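Local coordinates for protein staphylococcus aureus CymR (Staphylococcus aureus, PDB 3T8R) that is a thiol-based oxidation-sensing transcriptional regulator of the Rrf2 family, a dimer that probably binds DNA through a helix-turn-helix domain, at residues 122-125 against 126-129; 21-24 against 25-28. All coordinates share one frame; numbering follows the deposited sequence.

In the fold
Both interactions are local contacts, one along a short helix and one round beta turns, and they sit side by side with centres about 13 Å apart. Interaction 1 forms the short helix 123-127 near the C-terminal end of the model. Interaction 2 is the loop that leads from helix 8-21 to strand 29-30. The first is partly buried, with Leu123 and Leu126 turned into the fold, and helical backbone bonds and a salt bridge hold it. The second lies at the surface and relies on beta turns and a water bridge. They touch directly: Leu123 CG packs on Ala21 CB at 3.6 Å, and Lys22 NZ probably donates to Ala127 O.

Interaction 1: residues 122-125 against 126-129; sequences TLKY and LAEY
Leu126 N donates to Thr122 O (3.1 Å) and Ala127 N to Leu123 O (2.9 Å), the i to i+4 bonds of a short helix, 123-127. Thr122 is its N-cap. The hydroxyl OG1 turns back over the first turn and accepts from Tyr125 N at 3.0 Å, in a nearly straight bond of 159°. At the other end the pattern slackens. Glu128 N makes a weak bond to Lys124 O and a second bond to Tyr125 O, which it meets from above the carbonyl plane.

Lys124 and Glu128 form the one salt bridge of the turn. Lys124 CG is anti to the backbone N (chi1 179°), and the chain then bends at chi2 and chi3. The bends carry CE and NZ forward, toward the C-terminal end of the helix, to the Glu128 carboxylate. Lys124 CE lies 3.2 Å from Glu128 OE1, and Lys124 NZ lies 3.4 Å from the same oxygen. OE1 thus lies slightly nearer CE than NZ, and the ion pair is a long one. Glu128 reaches this place with a chain extended beyond CG, and its own CG rests 3.5 Å from Lys124 CE. The two chains cross at a slant.

In this protein of the Rrf2 family, whose DNA-binding domain is a winged helix-turn-helix, the short helix packs on helix 8-21. Leu123 lies on Met17, Ile18 and Ala21, while Leu126 lies on Leu14 and on Ala102 of the second subunit.

Leu126 CG is anti to its carbonyl carbon (chi1 -68°). That torsion sets Leu126 CG beside the backbone N, 3.6 Å from Thr122 O. Ala127 CB sits against the carbonyl oxygens of Leu123 and Lys124. Tyr125 is exposed.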
loop_
_atom_site.group_PDB
_atom_site.type_symbol
_atom_site.label_atom_id
_atom_site.label_comp_id
_atom_site.label_asym_id
_atom_site.label_seq_id
_atom_site.Cartn_x
_atom_site.Cartn_y
_atom_site.Cartn_z
ATOM N N THR A 122 15.153 1.187 -10.638
ATOM C CA THR A 122 16.525 1.247 -10.133
ATOM C C THR A 122 16.815 2.590 -9.485
ATOM O O THR A 122 16.143 3.587 -9.736
ATOM C CB THR A 122 17.602 0.975 -11.222
ATOM O OG1 THR A 122 17.659 2.072 -12.141
ATOM C CG2 THR A 122 17.319 -0.325 -11.970
ATOM N N LEU A 123 17.845 2.614 -8.653
ATOM C CA LEU A 123 18.303 3.853 -8.062
ATOM C C LEU A 123 18.829 4.809 -9.120
ATOM O O LEU A 123 18.708 6.019 -8.974
ATOM C CB LEU A 123 19.405 3.555 -7.039
ATOM C CG LEU A 123 19.928 4.725 -6.210
ATOM C CD1 LEU A 123 18.816 5.376 -5.393
ATOM C CD2 LEU A 123 21.036 4.227 -5.278
ATOM N N LYS A 124 19.465 4.277 -10.164
ATOM C CA LYS A 124 19.961 5.129 -11.238
ATOM C C LYS A 124 18.784 5.863 -11.868
ATOM O O LYS A 124 18.845 7.062 -12.132
ATOM C CB LYS A 124 20.694 4.298 -12.299
ATOM C CG LYS A 124 21.229 5.107 -13.488
ATOM C CD LYS A 124 22.479 5.901 -13.147
ATOM C CE LYS A 124 22.148 7.219 -12.460
ATOM N NZ LYS A 124 23.347 8.094 -12.270
ATOM N N TYR A 125 17.713 5.118 -12.094
ATOM C CA TYR A 125 16.480 5.651 -12.651
ATOM C C TYR A 125 15.958 6.783 -11.764
ATOM O O TYR A 125 15.623 7.865 -12.252
ATOM C CB TYR A 125 15.473 4.510 -12.751
ATOM C CG TYR A 125 14.387 4.703 -13.770
ATOM C CD1 TYR A 125 14.580 4.347 -15.100
ATOM C CD2 TYR A 125 13.160 5.223 -13.402
ATOM C CE1 TYR A 125 13.580 4.510 -16.032
ATOM C CE2 TYR A 125 12.150 5.393 -14.328
ATOM C CZ TYR A 125 12.368 5.039 -15.639
ATOM O OH TYR A 125 11.363 5.212 -16.559
ATOM N N LEU A 126 15.915 6.555 -10.454
ATOM C CA LEU A 126 15.479 7.603 -9.532
ATOM C C LEU A 126 16.392 8.835 -9.582
ATOM O O LEU A 126 15.948 9.973 -9.429
ATOM C CB LEU A 126 15.386 7.068 -8.101
ATOM C CG LEU A 126 14.273 6.043 -7.880
ATOM C CD1 LEU A 126 14.378 5.352 -6.533
ATOM C CD2 LEU A 126 12.894 6.723 -8.039
ATOM N N ALA A 127 17.681 8.608 -9.791
ATOM C CA ALA A 127 18.630 9.703 -9.792
ATOM C C ALA A 127 18.541 10.563 -11.049
ATOM O O ALA A 127 18.935 11.728 -11.030
ATOM C CB ALA A 127 20.042 9.162 -9.623
ATOM N N GLU A 128 18.030 9.989 -12.130
ATOM C CA GLU A 128 18.053 10.662 -13.431
ATOM C C GLU A 128 16.695 11.194 -13.867
ATOM O O GLU A 128 16.535 11.660 -14.992
ATOM C CB GLU A 128 18.622 9.733 -14.499
ATOM C CG GLU A 128 20.117 9.478 -14.290
ATOM C CD GLU A 128 20.727 8.533 -15.304
ATOM O OE1 GLU A 128 21.975 8.500 -15.400
ATOM O OE2 GLU A 128 19.972 7.820 -15.992
ATOM N N TYR A 129 15.715 11.089 -12.982
ATOM C CA TYR A 129 14.381 11.625 -13.244
ATOM C C TYR A 129 14.504 13.116 -13.501
ATOM O O TYR A 129 15.205 13.823 -12.779
ATOM C CB TYR A 129 13.515 11.354 -12.018
ATOM C CG TYR A 129 12.076 11.839 -12.035
ATOM C CD1 TYR A 129 11.092 11.122 -12.691
ATOM C CD2 TYR A 129 11.705 12.956 -11.307
ATOM C CE1 TYR A 129 9.758 11.538 -12.660
ATOM C CE2 TYR A 129 10.384 13.382 -11.263
ATOM C CZ TYR A 129 9.423 12.680 -11.946
ATOM O OH TYR A 129 8.107 13.111 -11.887
#

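Interaction 2: residues 21-24 against 25-28; sequences AKKE and GQGC
Gln26 N donates to Lys23 O at 2.8 Å and closes a type II beta turn from Lys23 to Gln26. The donor lies nearly head-on to the carbonyl, with a C=O...N angle of 162°, but the bond is bent at the hydrogen (133°). This is the tight part of the contact. Gln26 CB and CG also press on the same oxygen, with CB at 3.2 Å from Lys23 O. Gly25 has a positive phi, at the third position of the turn, where glycine is common.

The Gln26 side chain folds back over the turn. Its CG is anti to the carbonyl carbon (chi1 -56°) and the chain runs on extended, carrying NE2 to 3.1 Å from Lys23 CA.

The solvent side is looser. Gln26 is exposed, and a water bridges Lys22 O and its amide: it donates to Lys22 O at 2.7 Å and accepts from Gln26 NE2 at 2.8 Å. The bent Lys23 chain crosses Gln26 at about a right angle. Lys23 CD is 3.9 Å from Gln26 NE2, and Lys23 NZ is 3.8 Å from Gln26 O. The Glu24 side chain starts away from 25-28, and its OE2 accepts from Ala74 N.

A type I turn from Ala21 to Glu24, closed by Glu24 N to Ala21 O, overlaps the type II turn at Lys23 and Glu24. The two turns carry the chain out of helix 8-21 toward strand 29-30 of the three-stranded antiparallel sheet in this helix-turn-helix domain.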
loop_
_atom_site.group_PDB
_atom_site.type_symbol
_atom_site.label_atom_id
_atom_site.label_comp_id
_atom_site.label_asym_id
_atom_site.label_seq_id
_atom_site.Cartn_x
_atom_site.Cartn_y
_atom_site.Cartn_z
ATOM N N ALA A 21 23.464 8.578 -5.017
ATOM C CA ALA A 21 23.456 8.169 -6.413
ATOM C C ALA A 21 23.697 9.379 -7.303
ATOM O O ALA A 21 24.347 9.284 -8.345
ATOM C CB ALA A 21 22.139 7.468 -6.775
ATOM N N LYS A 22 23.198 10.528 -6.875
ATOM C CA LYS A 22 23.358 11.744 -7.662
ATOM C C LYS A 22 24.796 12.236 -7.647
ATOM O O LYS A 22 25.146 13.182 -8.351
ATOM C CB LYS A 22 22.404 12.828 -7.167
ATOM C CG LYS A 22 21.005 12.638 -7.672
ATOM C CD LYS A 22 20.087 13.712 -7.133
ATOM C CE LYS A 22 18.669 13.496 -7.606
ATOM N NZ LYS A 22 18.487 13.866 -9.040
ATOM N N LYS A 23 25.627 11.578 -6.850
ATOM C CA LYS A 23 27.025 11.951 -6.730
ATOM C C LYS A 23 27.967 10.802 -7.081
ATOM O O LYS A 23 29.181 10.939 -6.947
ATOM C CB LYS A 23 27.315 12.436 -5.308
ATOM C CG LYS A 23 26.674 13.775 -4.972
ATOM C CD LYS A 23 27.586 14.948 -5.339
ATOM C CE LYS A 23 28.888 14.908 -4.542
ATOM N NZ LYS A 23 29.706 16.154 -4.672
ATOM N N GLU A 24 27.423 9.671 -7.531
ATOM C CA GLU A 24 28.256 8.484 -7.738
ATOM C C GLU A 24 29.575 8.805 -8.453
ATOM O O GLU A 24 29.579 9.366 -9.547
ATOM C CB GLU A 24 27.504 7.378 -8.486
ATOM C CG GLU A 24 28.308 6.081 -8.571
ATOM C CD GLU A 24 27.689 5.023 -9.480
ATOM O OE1 GLU A 24 28.465 4.184 -10.002
ATOM O OE2 GLU A 24 26.447 5.011 -9.665
ATOM N N GLY A 25 30.689 8.455 -7.819
ATOM C CA GLY A 25 32.000 8.657 -8.407
ATOM C C GLY A 25 32.543 10.073 -8.278
ATOM O O GLY A 25 33.513 10.430 -8.945
ATOM N N GLN A 26 31.921 10.878 -7.422
ATOM C CA GLN A 26 32.353 12.260 -7.218
ATOM C C GLN A 26 32.737 12.544 -5.768
ATOM O O GLN A 26 32.529 13.653 -5.268
ATOM C CB GLN A 26 31.252 13.230 -7.634
ATOM C CG GLN A 26 30.771 13.061 -9.050
ATOM C CD GLN A 26 29.620 13.990 -9.360
ATOM O OE1 GLN A 26 29.805 15.046 -9.967
ATOM N NE2 GLN A 26 28.422 13.611 -8.931
ATOM N N GLY A 27 33.296 11.552 -5.091
ATOM C CA GLY A 27 33.691 11.733 -3.709
ATOM C C GLY A 27 32.560 11.409 -2.753
ATOM O O GLY A 27 31.828 10.440 -2.957
ATOM N N CYS A 28 32.392 12.232 -1.725
ATOM C CA CYS A 28 31.492 11.877 -0.637
ATOM C C CYS A 28 30.503 12.957 -0.228
ATOM O O CYS A 28 30.661 14.135 -0.554
ATOM C CB CYS A 28 32.308 11.455 0.582
ATOM S SG CYS A 28 33.401 10.067 0.248
HETATM O O HOH W 1 26.252 14.963 -10.068
#